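Local structure of cyclopropane mycolic acid synthase 1 (Mycobacterium tuberculosis, 1KPG) at residues Asp20-Leu25 / Ala252-Glu257; Gly137-Phe142 / Leu166-Gly171; His231-Leu236 / Met272-Tyr277. The protein transfers a methylene group from S-adenosyl-L-methionine to a double bond of an alpha mycolic acid, forming the distal cyclopropane ring used in the mycobacterial cell envelope. All coordinates share one frame; numbering follows the deposited sequence.

Contact 1 (Asp20-Leu25 / Ala252-Glu257)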
loop_
_atom_site.group_PDB
_atom_site.type_symbol
_atom_site.label_atom_id
_atom_site.label_comp_id
_atom_site.label_asym_id
_atom_site.label_seq_id
_atom_site.Cartn_x
_atom_site.Cartn_y
_atom_site.Cartn_z
ATOM N N ASP A 20 4.179 15.109 6.941
ATOM C CA ASP A 20 4.032 14.014 7.903
ATOM C C ASP A 20 3.056 14.362 9.017
ATOM O O ASP A 20 2.248 13.525 9.432
ATOM C CB ASP A 20 5.381 13.651 8.533
ATOM C CG ASP A 20 6.278 12.882 7.586
ATOM O OD1 ASP A 20 7.376 12.462 8.016
ATOM O OD2 ASP A 20 5.883 12.695 6.415
ATOM N N ASP A 21 3.140 15.595 9.508
ATOM C CA ASP A 21 2.268 16.038 10.587
ATOM C C ASP A 21 0.797 15.984 10.194
ATOM O O ASP A 21 -0.068 15.781 11.044
ATOM C CB ASP A 21 2.651 17.453 11.027
ATOM C CG ASP A 21 3.908 17.476 11.881
ATOM O OD1 ASP A 21 4.570 18.536 11.938
ATOM O OD2 ASP A 21 4.231 16.440 12.509
ATOM N N PHE A 22 0.514 16.156 8.906
ATOM C CA PHE A 22 -0.863 16.109 8.428
ATOM C C PHE A 22 -1.363 14.675 8.454
ATOM O O PHE A 22 -2.444 14.392 8.975
ATOM C CB PHE A 22 -0.972 16.636 6.999
ATOM C CG PHE A 22 -2.368 16.557 6.435
ATOM C CD1 PHE A 22 -3.374 17.396 6.909
ATOM C CD2 PHE A 22 -2.689 15.616 5.460
ATOM C CE1 PHE A 22 -4.679 17.296 6.422
ATOM C CE2 PHE A 22 -3.988 15.509 4.968
ATOM C CZ PHE A 22 -4.985 16.349 5.451
ATOM N N PHE A 23 -0.584 13.769 7.875
ATOM C CA PHE A 23 -0.980 12.369 7.853
ATOM C C PHE A 23 -1.113 11.856 9.281
ATOM O O PHE A 23 -1.983 11.041 9.574
ATOM C CB PHE A 23 0.024 11.536 7.047
ATOM C CG PHE A 23 -0.074 11.761 5.559
ATOM C CD1 PHE A 23 0.874 12.532 4.887
ATOM C CD2 PHE A 23 -1.153 11.252 4.841
ATOM C CE1 PHE A 23 0.742 12.795 3.516
ATOM C CE2 PHE A 23 -1.299 11.507 3.474
ATOM C CZ PHE A 23 -0.349 12.283 2.810
ATOM N N ARG A 24 -0.265 12.361 10.172
ATOM C CA ARG A 24 -0.318 11.962 11.573
ATOM C C ARG A 24 -1.679 12.253 12.195
ATOM O O ARG A 24 -2.018 11.693 13.230
ATOM C CB ARG A 24 0.764 12.680 12.385
ATOM C CG ARG A 24 2.052 11.903 12.523
ATOM C CD ARG A 24 2.947 12.503 13.598
ATOM N NE ARG A 24 3.929 11.533 14.055
ATOM C CZ ARG A 24 3.642 10.477 14.808
ATOM N NH1 ARG A 24 2.398 10.248 15.202
ATOM N NH2 ARG A 24 4.602 9.635 15.155
ATOM N N LEU A 25 -2.455 13.124 11.558
ATOM C CA LEU A 25 -3.779 13.485 12.058
ATOM C C LEU A 25 -4.849 12.410 11.860
ATOM O O LEU A 25 -5.925 12.496 12.453
ATOM C CB LEU A 25 -4.246 14.803 11.421
ATOM C CG LEU A 25 -3.384 16.028 11.736
ATOM C CD1 LEU A 25 -3.912 17.233 10.987
ATOM C CD2 LEU A 25 -3.388 16.284 13.234
ATOM N N ALA A 252 -4.983 24.319 10.005
ATOM C CA ALA A 252 -3.829 25.078 10.478
ATOM C C ALA A 252 -2.536 24.578 9.838
ATOM O O ALA A 252 -1.726 25.372 9.370
ATOM C CB ALA A 252 -3.728 24.988 11.998
ATOM N N LEU A 253 -2.332 23.264 9.820
ATOM C CA LEU A 253 -1.126 22.708 9.218
ATOM C C LEU A 253 -1.171 22.834 7.699
ATOM O O LEU A 253 -0.146 23.046 7.056
ATOM C CB LEU A 253 -0.960 21.238 9.616
ATOM C CG LEU A 253 -0.060 20.911 10.816
ATOM C CD1 LEU A 253 -0.160 21.985 11.890
ATOM C CD2 LEU A 253 -0.455 19.556 11.369
ATOM N N GLN A 254 -2.366 22.716 7.131
ATOM C CA GLN A 254 -2.534 22.816 5.686
ATOM C C GLN A 254 -3.487 23.945 5.301
ATOM O O GLN A 254 -3.114 25.118 5.333
ATOM C CB GLN A 254 -3.055 21.490 5.133
ATOM C CG GLN A 254 -2.051 20.368 5.221
ATOM C CD GLN A 254 -0.872 20.599 4.314
ATOM O OE1 GLN A 254 -1.027 20.695 3.095
ATOM N NE2 GLN A 254 0.322 20.695 4.896
ATOM N N SER A 255 -4.712 23.580 4.927
ATOM C CA SER A 255 -5.733 24.552 4.539
ATOM C C SER A 255 -7.107 23.887 4.565
ATOM O O SER A 255 -7.201 22.668 4.656
ATOM C CB SER A 255 -5.448 25.083 3.131
ATOM O OG SER A 255 -5.513 24.043 2.168
ATOM N N GLU A 256 -8.171 24.678 4.490
ATOM C CA GLU A 256 -9.515 24.106 4.492
ATOM C C GLU A 256 -9.706 23.320 3.202
ATOM O O GLU A 256 -10.461 22.350 3.155
ATOM C CB GLU A 256 -10.579 25.203 4.600
ATOM C CG GLU A 256 -10.524 26.248 3.496
ATOM C CD GLU A 256 -11.642 27.279 3.595
ATOM O OE1 GLU A 256 -11.652 28.219 2.773
ATOM O OE2 GLU A 256 -12.513 27.153 4.487
ATOM N N GLU A 257 -8.998 23.743 2.161
ATOM C CA GLU A 257 -9.069 23.091 0.859
ATOM C C GLU A 257 -8.561 21.657 0.979
ATOM O O GLU A 257 -9.220 20.721 0.544
ATOM C CB GLU A 257 -8.223 23.866 -0.161
ATOM C CG GLU A 257 -8.381 23.429 -1.618
ATOM C CD GLU A 257 -7.829 22.040 -1.898
ATOM O OE1 GLU A 257 -6.679 21.756 -1.491
ATOM O OE2 GLU A 257 -8.541 21.234 -2.537
#

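Contact 2 (Gly137-Phe142 / Leu166-Gly171). With SAH (S-adenosyl-L-homocysteine), chain F; 16A (cetyl-trimethyl-ammonium), chain G; CO3 (carbonate ion), chain E.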
loop_
_atom_site.group_PDB
_atom_site.type_symbol
_atom_site.label_atom_id
_atom_site.label_comp_id
_atom_site.label_asym_id
_atom_site.label_seq_id
_atom_site.Cartn_x
_atom_site.Cartn_y
_atom_site.Cartn_z
ATOM N N GLY A 137 -0.041 -1.718 -0.946
ATOM C CA GLY A 137 -0.587 -0.440 -1.370
ATOM C C GLY A 137 0.264 0.441 -2.275
ATOM O O GLY A 137 0.006 1.636 -2.376
ATOM N N ALA A 138 1.271 -0.125 -2.930
ATOM C CA ALA A 138 2.130 0.649 -3.833
ATOM C C ALA A 138 1.823 0.326 -5.301
ATOM O O ALA A 138 1.948 1.177 -6.187
ATOM C CB ALA A 138 3.597 0.353 -3.538
ATOM N N PHE A 139 1.418 -0.915 -5.538
ATOM C CA PHE A 139 1.095 -1.410 -6.869
ATOM C C PHE A 139 0.129 -0.489 -7.630
ATOM O O PHE A 139 0.212 -0.357 -8.853
ATOM C CB PHE A 139 0.486 -2.813 -6.738
ATOM C CG PHE A 139 0.275 -3.515 -8.047
ATOM C CD1 PHE A 139 1.343 -4.108 -8.715
ATOM C CD2 PHE A 139 -0.996 -3.591 -8.611
ATOM C CE1 PHE A 139 1.149 -4.773 -9.931
ATOM C CE2 PHE A 139 -1.202 -4.249 -9.826
ATOM C CZ PHE A 139 -0.124 -4.845 -10.488
ATOM N N GLU A 140 -0.781 0.149 -6.902
ATOM C CA GLU A 140 -1.764 1.039 -7.512
ATOM C C GLU A 140 -1.153 2.278 -8.165
ATOM O O GLU A 140 -1.804 2.949 -8.967
ATOM C CB GLU A 140 -2.801 1.470 -6.468
ATOM C CG GLU A 140 -3.512 0.310 -5.778
ATOM C CD GLU A 140 -2.816 -0.136 -4.505
ATOM O OE1 GLU A 140 -1.567 -0.142 -4.465
ATOM O OE2 GLU A 140 -3.523 -0.495 -3.539
ATOM N N HIS A 141 0.097 2.569 -7.821
ATOM C CA HIS A 141 0.808 3.722 -8.359
ATOM C C HIS A 141 1.686 3.363 -9.563
ATOM O O HIS A 141 2.204 4.244 -10.252
ATOM C CB HIS A 141 1.707 4.329 -7.276
ATOM C CG HIS A 141 0.970 5.070 -6.203
ATOM N ND1 HIS A 141 0.381 6.297 -6.415
ATOM C CD2 HIS A 141 0.759 4.772 -4.898
ATOM C CE1 HIS A 141 -0.158 6.726 -5.287
ATOM N NE2 HIS A 141 0.058 5.819 -4.351
ATOM N N PHE A 142 1.869 2.073 -9.808
ATOM C CA PHE A 142 2.725 1.639 -10.905
ATOM C C PHE A 142 2.177 1.993 -12.283
ATOM O O PHE A 142 2.930 2.401 -13.163
ATOM C CB PHE A 142 2.982 0.128 -10.809
ATOM C CG PHE A 142 3.646 -0.304 -9.516
ATOM C CD1 PHE A 142 4.122 0.640 -8.604
ATOM C CD2 PHE A 142 3.814 -1.657 -9.224
ATOM C CE1 PHE A 142 4.755 0.242 -7.423
ATOM C CE2 PHE A 142 4.453 -2.069 -8.040
ATOM C CZ PHE A 142 4.922 -1.116 -7.140
ATOM N N LEU A 166 1.913 -9.596 -2.519
ATOM C CA LEU A 166 1.453 -8.370 -3.134
ATOM C C LEU A 166 0.067 -8.061 -2.587
ATOM O O LEU A 166 -0.893 -8.790 -2.832
ATOM C CB LEU A 166 1.399 -8.529 -4.656
ATOM C CG LEU A 166 0.901 -7.318 -5.452
ATOM C CD1 LEU A 166 1.798 -6.123 -5.198
ATOM C CD2 LEU A 166 0.882 -7.657 -6.930
ATOM N N HIS A 167 -0.014 -6.982 -1.820
ATOM C CA HIS A 167 -1.261 -6.532 -1.218
ATOM C C HIS A 167 -1.648 -5.267 -1.973
ATOM O O HIS A 167 -0.940 -4.269 -1.919
ATOM C CB HIS A 167 -1.023 -6.247 0.273
ATOM C CG HIS A 167 -2.129 -5.497 0.950
ATOM N ND1 HIS A 167 -2.567 -5.812 2.220
ATOM C CD2 HIS A 167 -2.831 -4.400 0.574
ATOM C CE1 HIS A 167 -3.486 -4.944 2.596
ATOM N NE2 HIS A 167 -3.665 -4.076 1.615
ATOM N N THR A 168 -2.772 -5.312 -2.679
ATOM C CA THR A 168 -3.206 -4.164 -3.452
ATOM C C THR A 168 -4.715 -4.064 -3.573
ATOM O O THR A 168 -5.433 -5.066 -3.516
ATOM C CB THR A 168 -2.617 -4.206 -4.877
ATOM O OG1 THR A 168 -3.157 -3.128 -5.652
ATOM C CG2 THR A 168 -2.964 -5.542 -5.560
ATOM N N ILE A 169 -5.181 -2.834 -3.739
ATOM C CA ILE A 169 -6.593 -2.548 -3.922
ATOM C C ILE A 169 -6.908 -3.032 -5.335
ATOM O O ILE A 169 -6.034 -3.033 -6.201
ATOM C CB ILE A 169 -6.846 -1.020 -3.817
ATOM C CG1 ILE A 169 -6.742 -0.593 -2.350
ATOM C CG2 ILE A 169 -8.207 -0.649 -4.411
ATOM C CD1 ILE A 169 -6.542 0.897 -2.157
ATOM N N THR A 170 -8.138 -3.472 -5.555
ATOM C CA THR A 170 -8.549 -3.941 -6.868
ATOM C C THR A 170 -9.974 -3.452 -7.047
ATOM O O THR A 170 -10.650 -3.150 -6.067
ATOM C CB THR A 170 -8.496 -5.490 -6.962
ATOM O OG1 THR A 170 -9.395 -6.068 -6.011
ATOM C CG2 THR A 170 -7.093 -5.990 -6.670
ATOM N N GLY A 171 -10.438 -3.347 -8.283
ATOM C CA GLY A 171 -11.796 -2.874 -8.466
ATOM C C GLY A 171 -12.493 -3.342 -9.722
ATOM O O GLY A 171 -11.866 -3.861 -10.642
HETATM N N SAH F . 3.406 0.102 2.221
HETATM C CA SAH F . 3.152 1.252 3.094
HETATM C CB SAH F . 2.894 2.544 2.298
HETATM C CG SAH F . 1.711 2.548 1.300
HETATM S SD SAH F . 1.489 4.143 0.464
HETATM C C SAH F . 1.958 0.991 4.018
HETATM O O SAH F . 1.198 0.040 3.739
HETATM O OXT SAH F . 1.787 1.747 5.003
HETATM C "C5'" SAH F . 2.121 3.830 -1.216
HETATM C "C4'" SAH F . 3.635 3.672 -1.178
HETATM O "O4'" SAH F . 4.217 3.084 -2.372
HETATM C "C3'" SAH F . 4.384 4.983 -0.943
HETATM O "O3'" SAH F . 5.393 4.754 0.058
HETATM C "C2'" SAH F . 4.976 5.293 -2.302
HETATM O "O2'" SAH F . 6.105 6.155 -2.187
HETATM C "C1'" SAH F . 5.308 3.926 -2.789
HETATM N N9 SAH F . 5.544 3.795 -4.238
HETATM C C8 SAH F . 4.668 4.140 -5.399
HETATM N N7 SAH F . 5.187 3.883 -6.556
HETATM C C5 SAH F . 6.454 3.345 -6.230
HETATM C C6 SAH F . 7.529 2.852 -7.040
HETATM N N6 SAH F . 7.476 2.830 -8.385
HETATM N N1 SAH F . 8.655 2.383 -6.404
HETATM C C2 SAH F . 8.725 2.396 -5.055
HETATM N N3 SAH F . 7.794 2.826 -4.186
HETATM C C4 SAH F . 6.673 3.292 -4.838
HETATM C C1 16A G . -7.960 3.920 0.217
HETATM C C2 16A G . -7.785 4.220 -1.273
HETATM C C3 16A G . -8.943 3.643 -2.104
HETATM C C4 16A G . -8.852 3.883 -3.617
HETATM C C5 16A G . -10.067 3.285 -4.349
HETATM C C6 16A G . -10.088 3.454 -5.882
HETATM C C7 16A G . -9.875 4.848 -6.534
HETATM C C8 16A G . -8.683 5.143 -7.478
HETATM C C9 16A G . -7.855 3.989 -8.095
HETATM C C10 16A G . -6.603 3.620 -7.305
HETATM C C11 16A G . -5.286 4.394 -7.573
HETATM C C12 16A G . -4.428 4.929 -6.399
HETATM C C13 16A G . -4.366 4.069 -5.115
HETATM C C14 16A G . -3.493 4.666 -4.008
HETATM C C15 16A G . -3.714 3.838 -2.728
HETATM C C16 16A G . -2.919 4.458 -1.555
HETATM N N1 16A G . -2.879 3.921 -0.198
HETATM C C17 16A G . -2.027 4.907 0.562
HETATM C C18 16A G . -4.225 3.856 0.504
HETATM C C19 16A G . -2.142 2.599 -0.152
HETATM C C CO3 E . -4.229 -0.935 0.459
HETATM O O1 CO3 E . -4.406 0.547 0.398
HETATM O O2 CO3 E . -4.545 -1.597 1.590
HETATM O O3 CO3 E . -3.764 -1.613 -0.629
HETATM O O HOH W 1 1.719 -3.140 -3.556
#

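Contact 3 (His231-Leu236 / Met272-Tyr277). With 16A (cetyl-trimethyl-ammonium), chain G; CO3 (carbonate ion), chain E.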
loop_
_atom_site.group_PDB
_atom_site.type_symbol
_atom_site.label_atom_id
_atom_site.label_comp_id
_atom_site.label_asym_id
_atom_site.label_seq_id
_atom_site.Cartn_x
_atom_site.Cartn_y
_atom_site.Cartn_z
ATOM N N HIS A 231 -12.751 -4.960 5.854
ATOM C CA HIS A 231 -11.785 -4.333 6.751
ATOM C C HIS A 231 -11.399 -2.915 6.314
ATOM O O HIS A 231 -11.071 -2.069 7.155
ATOM C CB HIS A 231 -10.530 -5.207 6.851
ATOM C CG HIS A 231 -10.796 -6.580 7.388
ATOM N ND1 HIS A 231 -10.875 -6.851 8.737
ATOM C CD2 HIS A 231 -11.035 -7.754 6.754
ATOM C CE1 HIS A 231 -11.151 -8.131 8.911
ATOM N NE2 HIS A 231 -11.253 -8.700 7.724
ATOM N N TYR A 232 -11.443 -2.642 5.011
ATOM C CA TYR A 232 -11.072 -1.306 4.556
ATOM C C TYR A 232 -12.130 -0.272 4.879
ATOM O O TYR A 232 -11.809 0.872 5.201
ATOM C CB TYR A 232 -10.778 -1.270 3.051
ATOM C CG TYR A 232 -9.534 -0.463 2.739
ATOM C CD1 TYR A 232 -9.164 0.613 3.548
ATOM C CD2 TYR A 232 -8.700 -0.804 1.677
ATOM C CE1 TYR A 232 -7.982 1.321 3.317
ATOM C CE2 TYR A 232 -7.517 -0.097 1.431
ATOM C CZ TYR A 232 -7.164 0.959 2.261
ATOM O OH TYR A 232 -5.985 1.641 2.051
ATOM N N ALA A 233 -13.398 -0.668 4.790
ATOM C CA ALA A 233 -14.483 0.250 5.091
ATOM C C ALA A 233 -14.268 0.729 6.525
ATOM O O ALA A 233 -14.325 1.924 6.815
ATOM C CB ALA A 233 -15.828 -0.464 4.962
ATOM N N LYS A 234 -14.009 -0.218 7.414
ATOM C CA LYS A 234 -13.768 0.091 8.820
ATOM C C LYS A 234 -12.533 0.974 8.978
ATOM O O LYS A 234 -12.576 1.993 9.670
ATOM C CB LYS A 234 -13.579 -1.204 9.612
ATOM C CG LYS A 234 -13.329 -1.001 11.099
ATOM C CD LYS A 234 -14.518 -0.322 11.773
ATOM C CE LYS A 234 -14.366 -0.329 13.282
ATOM N NZ LYS A 234 -15.453 0.439 13.956
ATOM N N THR A 235 -11.437 0.579 8.327
ATOM C CA THR A 235 -10.182 1.330 8.385
ATOM C C THR A 235 -10.420 2.770 7.967
ATOM O O THR A 235 -10.019 3.702 8.656
ATOM C CB THR A 235 -9.106 0.739 7.443
ATOM O OG1 THR A 235 -8.828 -0.615 7.807
ATOM C CG2 THR A 235 -7.816 1.546 7.540
ATOM N N LEU A 236 -11.086 2.948 6.830
ATOM C CA LEU A 236 -11.380 4.281 6.325
ATOM C C LEU A 236 -12.303 5.074 7.257
ATOM O O LEU A 236 -12.147 6.281 7.407
ATOM C CB LEU A 236 -11.980 4.174 4.923
ATOM C CG LEU A 236 -10.937 3.839 3.848
ATOM C CD1 LEU A 236 -11.591 3.160 2.658
ATOM C CD2 LEU A 236 -10.216 5.113 3.446
HETATM N N MSE A 272 -17.501 3.189 -1.035
HETATM C CA MSE A 272 -17.313 2.351 -2.218
HETATM C C MSE A 272 -16.847 0.944 -1.810
HETATM O O MSE A 272 -17.068 -0.028 -2.533
HETATM C CB MSE A 272 -16.325 3.018 -3.175
HETATM C CG MSE A 272 -16.825 3.139 -4.612
HETATM SE SE MSE A 272 -18.622 3.879 -4.861
HETATM C CE MSE A 272 -18.309 5.707 -4.305
ATOM N N PHE A 273 -16.201 0.832 -0.654
ATOM C CA PHE A 273 -15.784 -0.477 -0.163
ATOM C C PHE A 273 -17.008 -1.125 0.455
ATOM O O PHE A 273 -17.222 -2.328 0.321
ATOM C CB PHE A 273 -14.697 -0.365 0.909
ATOM C CG PHE A 273 -13.307 -0.308 0.353
ATOM C CD1 PHE A 273 -12.626 0.898 0.269
ATOM C CD2 PHE A 273 -12.691 -1.460 -0.121
ATOM C CE1 PHE A 273 -11.355 0.959 -0.284
ATOM C CE2 PHE A 273 -11.416 -1.409 -0.678
ATOM C CZ PHE A 273 -10.751 -0.195 -0.758
ATOM N N ARG A 274 -17.809 -0.303 1.131
ATOM C CA ARG A 274 -19.020 -0.760 1.800
ATOM C C ARG A 274 -20.005 -1.419 0.847
ATOM O O ARG A 274 -20.650 -2.398 1.211
ATOM C CB ARG A 274 -19.702 0.404 2.528
ATOM C CG ARG A 274 -19.946 0.139 4.011
ATOM C CD ARG A 274 -20.824 1.211 4.639
ATOM N NE ARG A 274 -20.208 2.538 4.627
ATOM C CZ ARG A 274 -19.215 2.918 5.426
ATOM N NH1 ARG A 274 -18.707 2.075 6.314
ATOM N NH2 ARG A 274 -18.742 4.151 5.347
ATOM N N ILE A 275 -20.133 -0.885 -0.365
ATOM C CA ILE A 275 -21.041 -1.476 -1.342
ATOM C C ILE A 275 -20.312 -2.516 -2.183
ATOM O O ILE A 275 -20.917 -3.187 -3.017
ATOM C CB ILE A 275 -21.676 -0.414 -2.269
ATOM C CG1 ILE A 275 -20.614 0.567 -2.755
ATOM C CG2 ILE A 275 -22.810 0.289 -1.543
ATOM C CD1 ILE A 275 -21.156 1.661 -3.650
ATOM N N GLY A 276 -19.004 -2.633 -1.967
ATOM C CA GLY A 276 -18.211 -3.627 -2.670
ATOM C C GLY A 276 -17.806 -3.398 -4.116
ATOM O O GLY A 276 -17.549 -4.366 -4.832
ATOM N N TYR A 277 -17.735 -2.143 -4.554
ATOM C CA TYR A 277 -17.337 -1.854 -5.931
ATOM C C TYR A 277 -15.817 -1.851 -6.047
ATOM O O TYR A 277 -15.270 -1.966 -7.141
ATOM C CB TYR A 277 -17.934 -0.518 -6.395
ATOM C CG TYR A 277 -19.445 -0.572 -6.562
ATOM C CD1 TYR A 277 -20.177 0.570 -6.890
ATOM C CD2 TYR A 277 -20.144 -1.765 -6.364
ATOM C CE1 TYR A 277 -21.567 0.524 -7.010
ATOM C CE2 TYR A 277 -21.532 -1.821 -6.482
ATOM C CZ TYR A 277 -22.237 -0.676 -6.803
ATOM O OH TYR A 277 -23.610 -0.740 -6.912
HETATM C C1 16A G . -7.960 3.920 0.217
HETATM C C2 16A G . -7.785 4.220 -1.273
HETATM C C3 16A G . -8.943 3.643 -2.104
HETATM C C4 16A G . -8.852 3.883 -3.617
HETATM C C5 16A G . -10.067 3.285 -4.349
HETATM C C6 16A G . -10.088 3.454 -5.882
HETATM C C7 16A G . -9.875 4.848 -6.534
HETATM C C8 16A G . -8.683 5.143 -7.478
HETATM C C9 16A G . -7.855 3.989 -8.095
HETATM C C10 16A G . -6.603 3.620 -7.305
HETATM C C11 16A G . -5.286 4.394 -7.573
HETATM C C12 16A G . -4.428 4.929 -6.399
HETATM C C13 16A G . -4.366 4.069 -5.115
HETATM C C14 16A G . -3.493 4.666 -4.008
HETATM C C15 16A G . -3.714 3.838 -2.728
HETATM C C16 16A G . -2.919 4.458 -1.555
HETATM N N1 16A G . -2.879 3.921 -0.198
HETATM C C17 16A G . -2.027 4.907 0.562
HETATM C C18 16A G . -4.225 3.856 0.504
HETATM C C19 16A G . -2.142 2.599 -0.152
HETATM C C CO3 E . -4.229 -0.935 0.459
HETATM O O1 CO3 E . -4.406 0.547 0.398
HETATM O O2 CO3 E . -4.545 -1.597 1.590
HETATM O O3 CO3 E . -3.764 -1.613 -0.629
#

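Contact 1 (Asp20-Leu25 / Ala252-Glu257)
Phe22 and Gln254 form the close-packed part of this contact. The aliphatic CG of Gln254 lies 3.7 Å from CD1 of the Phe22 ring and approaches it obliquely, while the two side chains cross at about a right angle. CG of Phe22 is anti to the backbone N (chi1 178°), which sends the ring past the carbonyl side to lie beside Gln254, Ala250 and Val258; there it also meets Tyr262 edge-to-face. A phenylalanine suits this buried place because it is wholly apolar. A glutamine suits its own because CG can pack against the ring while the bend at chi2 (-67°) takes the amide off it, the amide plane standing 56° from the ring and the side chain touching Leu18 and Ser19.

The outer side rests on one methyl, CD2 of Leu253, which sits 3.8 Å from CB of Asp21 and, more loosely, 4.2 Å from CD1 of Leu25. Asp21 lends its one methylene to this apolar contact, while the residue as a whole is exposed, as suits a charge at the surface.

The chain leaves helix 247-253 at Gln254, and Ser255 follows as the N-cap of helix 256-274, its OG bonded to Val258 N. The arrangement is a surface contact in which the short helix 20-23, near the N terminus, rests on the turn between helix 247-253 and the N-capped helix 256-274.

Contact 2 (Gly137-Phe142 / Leu166-Gly171)
Glu140 reaches Ile169 because its chain is sharply bent: CG is anti to its own carbonyl carbon (chi1 -56°) and chi2 is 91°, which turns the carboxylate back toward the strand. Phe139 takes the other course, with CG anti to the backbone N (chi1 -172°), and its ring extends to Leu166. The Ile169 N-H then points almost straight at Glu140 OE2, 2.9 Å away, meeting it from above the carboxylate plane. A second bond, Gly137 N to His167 O at 2.9 Å, ties the start of the loop to the same strand. Glycine suits position 137 because its phi is positive, and its CA and O lie close against the bound ligands.

Leu166 CD2 lies over one face of the Phe139 ring in a CH-pi contact, 4.3 Å from its centroid, and Thr168 OG1 approaches the ring obliquely. That hydroxyl donates to Ile169 O (2.9 Å), so the threonine is polar toward its strand and still packs against Phe139 and Glu140.

On the ligand side, Ala138 CB comes to 3.0 Å from O4' of S-adenosyl-L-homocysteine, a methyl being small enough to sit against the ribose oxygen, and Phe142 turns its ring edge to the adenine. Glu140 CB is 3.3 Å from C13 of the detergent tail. His167 NE2 donates to carbonate O2 at 2.6 Å; with ND1 bonded to Gln282, this helps fix the ring's rotation. Donors from His167, Tyr232 and Cys35 N suit the site to an anion, yet Glu140 OE2 lies 3.1 Å from carbonate O3, a closeness of two acidic groups consistent with bound bicarbonate.

Contact 3 (His231-Leu236 / Met272-Tyr277)
Phe273 lays one ring face against Tyr232 CB, which stands over the ring centre, 3.6 Å from the centroid and only 8° off the normal, a clear CH-pi contact. The two aromatic rings are turned obliquely, with planes at 33° and centroids 4.6 Å apart; Tyr232 CD2 and Phe273 CZ approach to 3.2 Å, so the pair is closely fitted. The tyrosine's first torsion, chi1 -136°, is far from a staggered value, and it lays the ring beside Phe273 with the hydroxyl at the carbonate. Leu236, one helical turn further along, crosses Phe273 at about a right angle and brings its CD1 methyl obliquely to the ring, 3.4 Å from CD1 of Phe273. Between these two residues in sequence, Ala233 lets the backbones come close, its CB 4.2 Å from that of Phe273; a small residue is apt where the two helices approach.

Arg274 lies at the outer margin. Bent at chi3, its chain brings NH1 to 4.1 Å from Ala233 CB, a loose van der Waals touch, oblique to the guanidinium. An arginine is long enough to pass Ala233 and reach Glu271 and Asp237, with which it forms salt bridges.

Phe273 also points its ring edge toward C3 of the bound cetyl-trimethyl-ammonium, and Leu236 touches Cys269, the active-site residue by similarity. The hydroxyl of Tyr232 donates to carbonate O1 at 2.5 Å, with that oxygen in the plane of the ring at its edge. One tyrosine thus has an apolar root, pressed on Phe273, and a polar tip, which implies that helix packing here holds a hydrogen-bond donor at the lipid pocket.

In the fold
Contacts 2 and 3 build adjoining parts of one pocket: their centres are 15 Å apart, they touch where Ile169 CD1 meets Tyr232 CE2 at 3.8 Å, and both border the detergent and the carbonate, which is also bonded to the backbone N of Cys35. Contact 2 joins a loop to strand 163-171 of the Rossmann-like sheet and also borders the cofactor product; contact 3 joins two helices near Cys269, the active-site residue by similarity. Contact 1 stands apart at the surface, its centre 25 Å and 24 Å from those of contacts 2 and 3. Helix 256-274 nevertheless runs from contact 1 to contact 3, and the side chain of Phe22 is about 13 Å from the bound S-adenosyl-L-homocysteine.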